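Local coordinates for protein exoribonuclease II, mitochondrial (Candida glabrata, PDB 6F3H) that acts as a mitochondrial 3'-to-5' exoribonuclease that degrades RNA and forms the nuclease component of the mtEXO degradosome, at residues E48-V53 with F66-G71; L34-I39 with V53-S58; L42-S47 with K78-L83; W142-I147 with P212-A217; G232-N237 with T244-L249. The protein carries 1 engineered substitution. One frame throughout, in Å; residues are numbered along the deposited sequence.

Interaction 1 of 5, residues E48-V53 with F66-G71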
# COMPACT_ATOMS: atom_id res chain seq x y z
N GLU A 48 -0.82 26.01 -8.65
CA GLU A 48 -0.39 27.10 -7.78
C GLU A 48 0.09 26.53 -6.46
O GLU A 48 -0.49 25.58 -5.94
CB GLU A 48 -1.54 28.10 -7.54
N LEU A 49 1.16 27.11 -5.94
CA LEU A 49 1.62 26.78 -4.60
C LEU A 49 0.68 27.28 -3.54
O LEU A 49 -0.01 28.30 -3.70
CB LEU A 49 2.99 27.34 -4.31
CG LEU A 49 4.15 26.51 -4.79
CD1 LEU A 49 5.39 27.29 -4.52
CD2 LEU A 49 4.13 25.26 -3.96
N THR A 50 0.70 26.57 -2.43
CA THR A 50 -0.13 26.87 -1.29
C THR A 50 0.72 26.67 -0.06
O THR A 50 1.84 26.16 -0.14
CB THR A 50 -1.36 25.95 -1.25
OG1 THR A 50 -1.79 25.67 -2.59
CG2 THR A 50 -2.45 26.65 -0.53
N MSE A 51 0.20 27.06 1.09
CA MSE A 51 0.91 26.80 2.30
C MSE A 51 -0.00 26.64 3.48
O MSE A 51 -0.91 27.44 3.72
CB MSE A 51 1.88 27.91 2.59
CG MSE A 51 2.16 28.03 4.05
SE MSE A 51 3.77 29.01 4.36
CE MSE A 51 3.32 29.89 6.05
N CYS A 52 0.27 25.60 4.24
CA CYS A 52 -0.59 25.28 5.36
C CYS A 52 -0.53 26.42 6.35
O CYS A 52 0.55 26.79 6.80
CB CYS A 52 -0.14 23.98 6.02
SG CYS A 52 -1.33 23.48 7.23
N VAL A 53 -1.68 27.00 6.66
CA VAL A 53 -1.73 28.12 7.58
C VAL A 53 -2.54 27.83 8.83
O VAL A 53 -2.46 28.60 9.79
CB VAL A 53 -2.26 29.38 6.87
CG1 VAL A 53 -1.12 30.02 6.12
CG2 VAL A 53 -3.35 29.02 5.91
N PHE A 66 -5.14 26.23 4.17
CA PHE A 66 -3.99 26.57 3.37
C PHE A 66 -4.20 27.95 2.80
O PHE A 66 -5.33 28.36 2.56
CB PHE A 66 -3.80 25.59 2.26
CG PHE A 66 -3.71 24.21 2.72
CD1 PHE A 66 -4.85 23.50 3.05
CD2 PHE A 66 -2.48 23.61 2.82
CE1 PHE A 66 -4.75 22.20 3.47
CE2 PHE A 66 -2.37 22.32 3.23
CZ PHE A 66 -3.51 21.61 3.56
N ALA A 67 -3.11 28.66 2.57
CA ALA A 67 -3.17 30.00 2.01
C ALA A 67 -2.51 30.01 0.64
O ALA A 67 -1.42 29.44 0.47
CB ALA A 67 -2.50 30.98 2.95
N LYS A 68 -3.17 30.62 -0.34
CA LYS A 68 -2.56 30.82 -1.64
C LYS A 68 -1.69 32.07 -1.70
O LYS A 68 -1.64 32.90 -0.79
CB LYS A 68 -3.58 30.91 -2.79
CG LYS A 68 -4.50 29.74 -3.06
CD LYS A 68 -4.88 29.81 -4.55
CE LYS A 68 -6.28 29.31 -4.85
NZ LYS A 68 -6.30 28.67 -6.21
N LYS A 69 -1.00 32.19 -2.84
CA LYS A 69 -0.17 33.34 -3.12
C LYS A 69 -0.95 34.64 -2.95
O LYS A 69 -0.42 35.63 -2.43
CB LYS A 69 0.32 33.21 -4.56
CG LYS A 69 1.63 33.80 -4.89
CD LYS A 69 2.19 33.12 -6.16
CE LYS A 69 1.19 33.10 -7.34
NZ LYS A 69 1.75 32.62 -8.66
N ASP A 70 -2.23 34.63 -3.33
CA ASP A 70 -3.14 35.78 -3.28
C ASP A 70 -3.63 36.10 -1.88
O ASP A 70 -4.35 37.09 -1.71
CB ASP A 70 -4.35 35.51 -4.17
N GLY A 71 -3.31 35.30 -0.87
CA GLY A 71 -3.86 35.53 0.44
C GLY A 71 -5.22 34.89 0.60
O GLY A 71 -5.77 34.89 1.71

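Interaction 2 of 5, residues L34-I39 with V53-S58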
# COMPACT_ATOMS: atom_id res chain seq x y z
N LEU A 34 2.25 16.77 8.70
CA LEU A 34 1.76 18.00 8.11
C LEU A 34 1.54 19.03 9.19
O LEU A 34 0.89 18.75 10.21
CB LEU A 34 0.46 17.77 7.34
CG LEU A 34 -0.15 19.01 6.67
CD1 LEU A 34 0.62 19.37 5.44
CD2 LEU A 34 -1.60 18.78 6.30
N ASN A 35 2.03 20.24 8.94
CA ASN A 35 2.12 21.27 9.95
C ASN A 35 2.14 22.63 9.27
O ASN A 35 2.49 22.75 8.09
CB ASN A 35 3.39 21.06 10.77
CG ASN A 35 3.27 21.62 12.14
OD1 ASN A 35 2.25 22.23 12.47
ND2 ASN A 35 4.25 21.33 12.98
N VAL A 36 1.79 23.67 10.03
CA VAL A 36 1.76 25.02 9.47
C VAL A 36 3.18 25.43 9.08
O VAL A 36 4.16 25.08 9.74
CB VAL A 36 1.11 26.03 10.44
CG1 VAL A 36 -0.19 25.47 11.01
CG2 VAL A 36 2.05 26.36 11.55
N GLY A 37 3.30 26.13 7.96
CA GLY A 37 4.58 26.45 7.39
C GLY A 37 4.98 25.52 6.28
O GLY A 37 5.87 25.84 5.49
N ASP A 38 4.34 24.36 6.22
CA ASP A 38 4.60 23.43 5.14
C ASP A 38 4.13 24.06 3.84
O ASP A 38 3.16 24.81 3.82
CB ASP A 38 3.88 22.11 5.40
CG ASP A 38 4.60 21.23 6.41
OD1 ASP A 38 5.79 21.50 6.70
OD2 ASP A 38 4.00 20.25 6.88
N ILE A 39 4.87 23.83 2.77
CA ILE A 39 4.46 24.32 1.46
C ILE A 39 3.96 23.14 0.64
O ILE A 39 4.63 22.12 0.53
CB ILE A 39 5.59 25.08 0.75
CG1 ILE A 39 5.79 26.43 1.44
CG2 ILE A 39 5.26 25.27 -0.69
CD1 ILE A 39 6.88 27.29 0.82
N VAL A 53 -1.68 27.00 6.66
CA VAL A 53 -1.73 28.12 7.58
C VAL A 53 -2.54 27.83 8.83
O VAL A 53 -2.46 28.60 9.79
CB VAL A 53 -2.26 29.38 6.87
CG1 VAL A 53 -1.12 30.02 6.12
CG2 VAL A 53 -3.35 29.02 5.91
N ASN A 54 -3.34 26.77 8.85
CA ASN A 54 -4.08 26.41 10.04
C ASN A 54 -4.34 24.92 10.01
O ASN A 54 -4.47 24.32 8.94
CB ASN A 54 -5.41 27.15 10.14
CG ASN A 54 -5.96 27.19 11.53
OD1 ASN A 54 -5.28 26.84 12.49
ND2 ASN A 54 -7.24 27.56 11.65
N LEU A 55 -4.41 24.35 11.20
CA LEU A 55 -4.72 22.95 11.40
C LEU A 55 -6.18 22.78 11.73
O LEU A 55 -6.88 23.73 12.06
CB LEU A 55 -3.88 22.38 12.53
CG LEU A 55 -2.37 22.55 12.60
CD1 LEU A 55 -1.85 22.19 13.99
CD2 LEU A 55 -1.63 21.74 11.55
N PRO A 56 -6.67 21.55 11.67
CA PRO A 56 -8.07 21.33 12.01
C PRO A 56 -8.34 21.62 13.48
O PRO A 56 -7.58 21.25 14.37
CB PRO A 56 -8.29 19.85 11.67
CG PRO A 56 -6.93 19.27 11.48
CD PRO A 56 -6.07 20.38 11.02
N GLN A 57 -9.45 22.30 13.69
CA GLN A 57 -9.94 22.86 14.94
C GLN A 57 -10.85 21.91 15.71
O GLN A 57 -10.66 21.76 16.92
CB GLN A 57 -10.63 24.19 14.58
CG GLN A 57 -9.73 25.43 14.12
CD GLN A 57 -8.31 25.51 14.77
OE1 GLN A 57 -8.14 25.19 15.97
NE2 GLN A 57 -7.31 25.87 13.99
N SER A 58 -11.75 21.18 15.03
CA SER A 58 -12.70 20.29 15.71
C SER A 58 -12.86 18.98 14.94
O SER A 58 -12.32 18.81 13.83
CB SER A 58 -14.07 20.97 15.87

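Interaction 3 of 5, residues L42-S47 with K78-L83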
# COMPACT_ATOMS: atom_id res chain seq x y z
N LEU A 42 -1.82 21.09 -3.81
CA LEU A 42 -3.11 20.46 -3.58
C LEU A 42 -3.67 19.86 -4.87
O LEU A 42 -3.28 20.23 -5.98
CB LEU A 42 -4.09 21.46 -2.99
CG LEU A 42 -4.02 21.52 -1.47
CD1 LEU A 42 -2.63 21.40 -0.96
CD2 LEU A 42 -4.65 22.80 -0.98
N LYS A 43 -4.57 18.89 -4.70
CA LYS A 43 -5.29 18.34 -5.84
C LYS A 43 -6.22 19.37 -6.45
O LYS A 43 -6.53 19.30 -7.65
CB LYS A 43 -6.07 17.10 -5.41
CG LYS A 43 -5.23 15.86 -5.31
CD LYS A 43 -6.00 14.74 -4.64
CE LYS A 43 -5.08 13.58 -4.22
NZ LYS A 43 -5.75 12.50 -3.42
N GLN A 44 -6.70 20.31 -5.64
CA GLN A 44 -7.45 21.44 -6.16
C GLN A 44 -6.55 22.35 -6.99
O GLN A 44 -6.84 22.61 -8.17
CB GLN A 44 -8.08 22.22 -5.00
CG GLN A 44 -8.99 21.41 -4.05
CD GLN A 44 -8.28 20.31 -3.23
OE1 GLN A 44 -7.24 19.79 -3.63
NE2 GLN A 44 -8.87 19.96 -2.09
N CYS A 45 -5.42 22.79 -6.43
CA CYS A 45 -4.60 23.82 -7.06
C CYS A 45 -3.30 23.23 -7.57
O CYS A 45 -2.23 23.61 -7.10
CB CYS A 45 -4.27 24.94 -6.09
SG CYS A 45 -5.54 25.22 -4.90
N THR A 46 -3.38 22.34 -8.55
CA THR A 46 -2.16 21.66 -8.95
C THR A 46 -1.17 22.61 -9.61
O THR A 46 0.03 22.33 -9.61
CB THR A 46 -2.53 20.45 -9.83
OG1 THR A 46 -2.92 19.36 -8.98
CG2 THR A 46 -1.39 19.99 -10.74
N SER A 47 -1.61 23.77 -10.09
CA SER A 47 -0.69 24.70 -10.73
C SER A 47 -0.38 25.95 -9.90
O SER A 47 0.30 26.87 -10.40
CB SER A 47 -1.18 25.08 -12.13
OG SER A 47 -0.64 24.17 -13.08
N LYS A 78 -6.34 16.71 4.54
CA LYS A 78 -4.95 16.31 4.59
C LYS A 78 -4.50 15.57 3.33
O LYS A 78 -3.42 15.82 2.82
CB LYS A 78 -4.75 15.43 5.82
CG LYS A 78 -3.43 14.74 5.88
CD LYS A 78 -3.42 13.74 7.04
CE LYS A 78 -3.77 12.30 6.59
NZ LYS A 78 -2.57 11.40 6.47
N ASN A 79 -5.34 14.69 2.80
CA ASN A 79 -4.95 13.88 1.66
C ASN A 79 -5.11 14.58 0.33
O ASN A 79 -4.71 14.02 -0.70
CB ASN A 79 -5.74 12.60 1.67
CG ASN A 79 -5.44 11.81 2.87
OD1 ASN A 79 -5.66 12.28 3.98
ND2 ASN A 79 -4.88 10.63 2.69
N SER A 80 -5.67 15.78 0.33
CA SER A 80 -5.62 16.57 -0.89
C SER A 80 -4.22 17.10 -1.17
O SER A 80 -4.03 17.73 -2.20
CB SER A 80 -6.60 17.74 -0.81
OG SER A 80 -7.93 17.28 -0.63
N VAL A 81 -3.27 16.89 -0.27
CA VAL A 81 -1.89 17.34 -0.45
C VAL A 81 -1.15 16.39 -1.39
O VAL A 81 -0.97 15.21 -1.06
CB VAL A 81 -1.17 17.46 0.89
CG1 VAL A 81 0.31 17.72 0.64
CG2 VAL A 81 -1.76 18.60 1.70
N ILE A 82 -0.64 16.92 -2.52
CA ILE A 82 0.07 16.05 -3.46
C ILE A 82 1.56 16.04 -3.20
O ILE A 82 2.23 15.02 -3.46
CB ILE A 82 -0.19 16.47 -4.92
CG1 ILE A 82 -1.62 16.90 -5.10
CG2 ILE A 82 -0.15 15.28 -5.75
CD1 ILE A 82 -1.85 17.36 -6.50
N LEU A 83 2.13 17.16 -2.77
CA LEU A 83 3.50 17.15 -2.30
C LEU A 83 3.67 18.23 -1.26
O LEU A 83 2.93 19.21 -1.22
CB LEU A 83 4.53 17.31 -3.43
CG LEU A 83 4.61 18.49 -4.39
CD1 LEU A 83 5.34 19.65 -3.75
CD2 LEU A 83 5.35 18.04 -5.63

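Interaction 4 of 5, residues W142-I147 with P212-A217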
# COMPACT_ATOMS: atom_id res chain seq x y z
N TRP A 142 9.06 28.05 -12.12
CA TRP A 142 8.69 28.24 -13.53
C TRP A 142 9.92 28.40 -14.42
O TRP A 142 9.93 27.93 -15.56
CB TRP A 142 7.75 29.45 -13.69
CG TRP A 142 6.26 29.23 -13.39
CD1 TRP A 142 5.59 28.04 -13.25
CD2 TRP A 142 5.27 30.26 -13.19
NE1 TRP A 142 4.26 28.27 -12.98
CE2 TRP A 142 4.03 29.62 -12.93
CE3 TRP A 142 5.31 31.67 -13.20
CZ2 TRP A 142 2.86 30.33 -12.68
CZ3 TRP A 142 4.15 32.37 -12.95
CH2 TRP A 142 2.93 31.70 -12.69
N THR A 143 10.93 29.13 -13.95
CA THR A 143 12.09 29.40 -14.80
C THR A 143 12.75 28.12 -15.29
O THR A 143 13.20 28.04 -16.44
CB THR A 143 13.10 30.25 -14.05
OG1 THR A 143 12.42 31.29 -13.33
CG2 THR A 143 14.08 30.88 -15.01
N GLN A 144 12.80 27.11 -14.42
CA GLN A 144 13.44 25.84 -14.74
C GLN A 144 12.61 24.98 -15.67
O GLN A 144 13.16 24.13 -16.37
CB GLN A 144 13.67 25.05 -13.45
CG GLN A 144 14.86 25.50 -12.63
CD GLN A 144 14.68 25.13 -11.18
OE1 GLN A 144 13.66 25.42 -10.57
NE2 GLN A 144 15.68 24.47 -10.61
N LEU A 145 11.30 25.20 -15.66
CA LEU A 145 10.38 24.25 -16.26
C LEU A 145 10.65 23.99 -17.73
O LEU A 145 10.78 22.81 -18.11
CB LEU A 145 8.95 24.74 -15.99
CG LEU A 145 7.73 24.06 -16.63
CD1 LEU A 145 7.84 22.58 -16.51
CD2 LEU A 145 6.42 24.56 -16.01
N PRO A 146 10.79 24.99 -18.61
CA PRO A 146 11.08 24.64 -20.01
C PRO A 146 12.35 23.84 -20.15
O PRO A 146 12.47 23.02 -21.06
CB PRO A 146 11.17 25.99 -20.72
CG PRO A 146 10.59 26.96 -19.80
CD PRO A 146 10.69 26.45 -18.42
N ILE A 147 13.31 24.06 -19.25
CA ILE A 147 14.54 23.28 -19.26
C ILE A 147 14.28 21.87 -18.75
O ILE A 147 14.82 20.89 -19.26
CB ILE A 147 15.63 23.96 -18.43
CG1 ILE A 147 15.83 25.43 -18.85
CG2 ILE A 147 16.89 23.17 -18.54
CD1 ILE A 147 15.10 26.44 -18.00
N PRO A 212 13.79 22.07 -3.51
CA PRO A 212 12.34 22.14 -3.66
C PRO A 212 11.88 22.66 -5.01
O PRO A 212 10.92 22.10 -5.57
CB PRO A 212 11.92 23.06 -2.51
CG PRO A 212 13.16 23.73 -2.07
CD PRO A 212 14.27 22.82 -2.35
N THR A 213 12.53 23.69 -5.58
CA THR A 213 12.02 24.23 -6.84
C THR A 213 12.15 23.21 -7.96
O THR A 213 11.19 22.98 -8.70
CB THR A 213 12.71 25.55 -7.21
OG1 THR A 213 14.12 25.36 -7.34
CG2 THR A 213 12.41 26.64 -6.17
N THR A 214 13.33 22.59 -8.10
CA THR A 214 13.46 21.48 -9.03
C THR A 214 12.41 20.40 -8.77
O THR A 214 11.84 19.83 -9.70
CB THR A 214 14.87 20.90 -8.98
OG1 THR A 214 15.81 21.96 -9.16
CG2 THR A 214 15.08 19.88 -10.07
N LEU A 215 12.14 20.12 -7.50
CA LEU A 215 11.12 19.13 -7.19
C LEU A 215 9.80 19.53 -7.81
O LEU A 215 9.18 18.77 -8.57
CB LEU A 215 10.96 19.01 -5.67
CG LEU A 215 9.62 18.40 -5.28
CD1 LEU A 215 9.62 16.93 -5.58
CD2 LEU A 215 9.36 18.66 -3.84
N LEU A 216 9.36 20.74 -7.51
CA LEU A 216 8.09 21.23 -8.01
C LEU A 216 8.06 21.20 -9.53
O LEU A 216 7.14 20.65 -10.13
CB LEU A 216 7.87 22.63 -7.47
CG LEU A 216 6.48 23.17 -7.61
CD1 LEU A 216 5.50 22.04 -7.42
CD2 LEU A 216 6.33 24.16 -6.51
N ALA A 217 9.09 21.75 -10.17
CA ALA A 217 9.13 21.77 -11.63
C ALA A 217 9.09 20.37 -12.21
O ALA A 217 8.44 20.14 -13.24
CB ALA A 217 10.39 22.51 -12.11

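Interaction 5 of 5, residues G232-N237 with T244-L249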
# COMPACT_ATOMS: atom_id res chain seq x y z
N GLY A 232 3.58 7.34 -16.03
CA GLY A 232 2.36 6.92 -15.40
C GLY A 232 1.97 7.91 -14.33
O GLY A 232 2.45 9.04 -14.27
N SER A 233 1.03 7.49 -13.49
CA SER A 233 0.63 8.33 -12.38
C SER A 233 1.76 8.46 -11.38
O SER A 233 2.55 7.53 -11.15
CB SER A 233 -0.60 7.77 -11.67
OG SER A 233 -1.67 7.58 -12.58
N VAL A 234 1.76 9.62 -10.75
CA VAL A 234 2.63 9.91 -9.62
C VAL A 234 1.89 9.51 -8.35
O VAL A 234 0.81 10.03 -8.06
CB VAL A 234 2.97 11.41 -9.61
CG1 VAL A 234 3.63 11.78 -8.31
CG2 VAL A 234 3.82 11.75 -10.79
N TYR A 235 2.48 8.64 -7.57
CA TYR A 235 1.85 8.17 -6.35
C TYR A 235 2.38 8.97 -5.18
O TYR A 235 3.58 9.22 -5.09
CB TYR A 235 2.13 6.70 -6.17
CG TYR A 235 1.35 5.86 -7.13
CD1 TYR A 235 1.79 5.64 -8.42
CD2 TYR A 235 0.16 5.29 -6.73
CE1 TYR A 235 1.06 4.85 -9.28
CE2 TYR A 235 -0.58 4.51 -7.58
CZ TYR A 235 -0.13 4.29 -8.85
OH TYR A 235 -0.91 3.49 -9.65
N THR A 236 1.48 9.40 -4.31
CA THR A 236 1.81 10.22 -3.16
C THR A 236 1.54 9.38 -1.91
O THR A 236 0.42 8.92 -1.71
CB THR A 236 0.94 11.48 -3.12
OG1 THR A 236 1.30 12.37 -4.19
CG2 THR A 236 1.13 12.22 -1.80
N ASN A 237 2.56 9.18 -1.08
CA ASN A 237 2.35 8.41 0.13
C ASN A 237 1.52 9.20 1.13
O ASN A 237 1.70 10.41 1.29
CB ASN A 237 3.68 8.00 0.77
CG ASN A 237 3.50 7.43 2.19
OD1 ASN A 237 2.70 6.52 2.42
ND2 ASN A 237 4.24 7.96 3.15
N THR A 244 6.09 9.19 -4.20
CA THR A 244 7.01 8.07 -4.03
C THR A 244 7.59 7.61 -5.35
O THR A 244 8.81 7.45 -5.46
CB THR A 244 6.31 6.89 -3.33
OG1 THR A 244 5.24 6.40 -4.15
CG2 THR A 244 5.75 7.29 -1.98
N THR A 245 6.77 7.45 -6.37
CA THR A 245 7.26 6.76 -7.54
C THR A 245 6.41 7.19 -8.72
O THR A 245 5.33 7.76 -8.54
CB THR A 245 7.21 5.26 -7.31
OG1 THR A 245 7.92 4.57 -8.35
CG2 THR A 245 5.76 4.82 -7.25
N VAL A 246 6.92 6.94 -9.92
CA VAL A 246 6.15 7.15 -11.14
C VAL A 246 6.61 6.16 -12.19
O VAL A 246 7.80 5.87 -12.32
CB VAL A 246 6.31 8.60 -11.64
CG1 VAL A 246 7.77 8.91 -11.91
CG2 VAL A 246 5.46 8.86 -12.87
N ALA A 247 5.67 5.65 -12.95
CA ALA A 247 6.01 4.73 -14.02
C ALA A 247 6.63 5.48 -15.18
O ALA A 247 6.28 6.63 -15.46
CB ALA A 247 4.75 3.98 -14.48
N VAL A 248 7.58 4.84 -15.85
CA VAL A 248 8.15 5.34 -17.09
C VAL A 248 7.63 4.44 -18.21
O VAL A 248 8.12 3.33 -18.40
CB VAL A 248 9.68 5.33 -17.03
CG1 VAL A 248 10.26 5.97 -18.27
CG2 VAL A 248 10.14 5.99 -15.78
N LEU A 249 6.65 4.92 -18.94
CA LEU A 249 5.99 4.10 -19.96
C LEU A 249 6.83 4.03 -21.23
O LEU A 249 7.46 5.02 -21.61
CB LEU A 249 4.62 4.68 -20.27
CG LEU A 249 3.83 5.01 -19.01
CD1 LEU A 249 2.52 5.61 -19.37
CD2 LEU A 249 3.62 3.77 -18.20

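Interaction 1 of 5, residues E48-V53 with F66-G71
The ring of Phe66 is met obliquely by Thr50 CG2, Met51 C and Cys52 CA. Cys52 adds a sulfur-aromatic contact: SG stands 4.7 Å from the centroid of the Phe66 ring, 26° off its normal. The nearest part of the Cys52 side chain is CB, 3.9 Å from Phe66 CE2. Thr50 crosses Phe66 at about a right angle, presenting its methyl CG2 to Phe66 CB rather than its hydroxyl. Val40 and Leu42 of strand 39-42 and Ala76 of strand 73-76 also pack on this aromatic.

The strand parts, 50-53 and 66-68, are neighbours in a beta hairpin, antiparallel with an angle of 142° between their directions. Met51 and Ala67 form a hydrogen-bonded pair: Met51 N reaches Ala67 O at 2.9 Å, and the return bond from Ala67 N to Met51 O is 2.8 Å long and straighter, 159° at the hydrogen. On the side of the sheet away from Phe66, the Ala67 methyl touches both branches of Val53, with CB 3.6 Å from Val53 CG1. Met51, a selenomethionine here, points to the same side and packs on Val130 and Leu134 of helix 123-159.

Interaction 2 of 5, residues L34-I39 with V53-S58
Val36, at the second position of a type II beta turn running from Asn35 to Asp38, meets Leu55 just beyond the end of strand 50-54. The contact is apolar and small, burying 192 Å² in all. Val36 points toward the other segment, and CG1 does the touching: it lies 4.0 Å from Leu55 CG and equally close to the backbone carbon of Val53. The two side chains cross at about a right angle. In Leu55, CG lies anti to the carbonyl carbon (chi1 -50°), on the side of the turn, and from it CD2 comes within 4.0 Å of Asn35 OD1.

Polar groups hold the turn itself. Asp38 N bonds to Asn35 O at 3.1 Å, closing the turn, while Asn35 N gives a bond of 2.9 Å to Asp38 OD2, entering from above the carboxylate plane. That same carboxylate oxygen pairs with Arg84 in a salt bridge, tying the turn to strand 81-85. Gly37 takes the third position with the positive phi usual there.

Val53 and Asn54 both face Thr65 in a classic beta bulge, so strand 50-54 is distorted just before it leaves the sheet. Gly37 and Asp38 bond through their backbones to Cys52, leading the turn into strand 39-42, while Tyr64 of strand 64-68 packs against both Leu34 and Leu55.

Interaction 3 of 5, residues L42-S47 with K78-L83
Lys43 N donates to Ser80 O over 2.8 Å. Gln44 supplies a second bond: its chain bends at chi2 (65°), which turns the amide toward Ser80, and NE2 reaches Ser80 OG at 3.2 Å with the hydroxyl oxygen close to the amide plane. The extended Lys43 chain runs alongside the 78-80 turn of 3-10 helix and ends in a weak bond from NZ to Asn79 O. Within its own loop, Thr46 OG1 donates to Leu42 O.

Around these bonds, aliphatic groups pack. Ile82 CD1 lies against both Leu42 O and Thr46 OG1, the side chain crossing Thr46 at about a right angle, and Ile82 CG1 lies 3.8 Å from Lys43 CG. On another side Leu42 CD1 touches Val81 CG2 at 4.0 Å, next to Phe66 of strand 64-68. Tyr219 of helix 212-226 packs on both Thr46 and Ile82, and Asn79 packs against a phosphate of the bound RNA.

Leu42 and Val81 are a non-hydrogen-bonded antiparallel pair where strand 39-42 meets the outer strand 81-85 of a five-stranded antiparallel sheet; Ile82 and Leu83, both facing Leu41, form a classic beta bulge in that edge strand.

Interaction 4 of 5, residues W142-I147 with P212-A217
Gln144 reaching to Thr213 and Thr214 defines this helix-on-helix contact, in which the long helix 123-159 crosses the first turns of helix 212-226. The axes of the short segments pass 8.8 Å apart at a signed angle of -54°, and the contact is modest, covering 205 Å² over both sides. Gln144 bridges most of the gap: its CG lies anti to the carbonyl carbon (chi1 -78°) and the chain then extends, carrying the amide to the two hydroxyls and crossing both threonines at about a right angle. The CD carbon of Gln144 is 3.9 Å from Thr213 OG1 and as far from Thr214 OG1, so the amide sits across the pair. The Thr214 hydroxyl is already bonded to Asp211, just ahead of the helix, and that carboxylate also takes the Thr213 N-H.

One turn further along helix 212-226, Ala217 takes over the contact. Leu145 and Ala217 bring their CA atoms to 5.4 Å, and the Ala217 methyl stands 4.4 Å from Gln144 CB. Leu145 touches from the flank, with CD1 4.1 Å from Ala217 O. Pro146 sits where helix 123-159 is kinked. Helix 212-226 also packs on strand 81-85 through Leu215, and on helix 170-178: an oblique helix pair beside the sheet's edge strand.

Interaction 5 of 5, residues G232-N237 with T244-L249
Thr244 holds OG1 between its backbone N and carbonyl carbon (chi1 63°), which sets the hydroxyl near Tyr235 O and sends CG2 to Asn237, 3.5 Å from its CB. Val246 CG2, anti to the backbone N, is the methyl that reaches Val234 CG2 at 3.9 Å and Gly232 O at 3.3 Å. The two valines cross at a slant on one side of the sheet. Tyr235 rises from the other, with Thr245 O at the edge of its ring, near the ring plane.

Strands 231-237 and 242-248 form a beta hairpin, the first of them weakly bonded; the short segments 232-237 and 244-248 run antiparallel at 171°. Thr244 N donates to Tyr235 O over 2.7 Å, and OG1 adds a weak bond to the same oxygen. Tyr235 N in turn gives an almost straight bond, 3.1 Å and 172° at the hydrogen, to Thr245 O. Further along, Gly232 N bonds to Ala247 O at 2.8 Å. Gly232 lies close against Ala247, whose CB is 3.9 Å from Gly232 CA, and Leu249 lays CG and CD1 beside Gly232 N.

Strand 166-169 continues the sheet beyond 242-248; from it His167 binds the Thr245 hydroxyl. The phenol of Tyr235 bonds to Asp359, while Phe745 of helix 725-761 packs on its side chain.

Overall arrangement
Interactions 1, 2 and 3 belong to one five-stranded antiparallel sheet: interaction 1 pairs 50-54 with 64-68, interaction 2 lies at the surface where 50-54 leaves the sheet and shares Val53 with interaction 1, and interaction 3 joins 39-42 to the edge strand 81-85. Interaction 5 is the most buried and is a hairpin within a second, three-stranded sheet, bonded mainly through its backbone. Interaction 4 is a helix pair, polar at one end. Interaction 2 relies on apolar touch, interaction 3 on side-chain amide and backbone bonds. Leu49 packs on Leu216, linking interactions 1 and 4, and the Thr236 hydroxyl bonds to Ile82 O, joining interaction 5 to interaction 3.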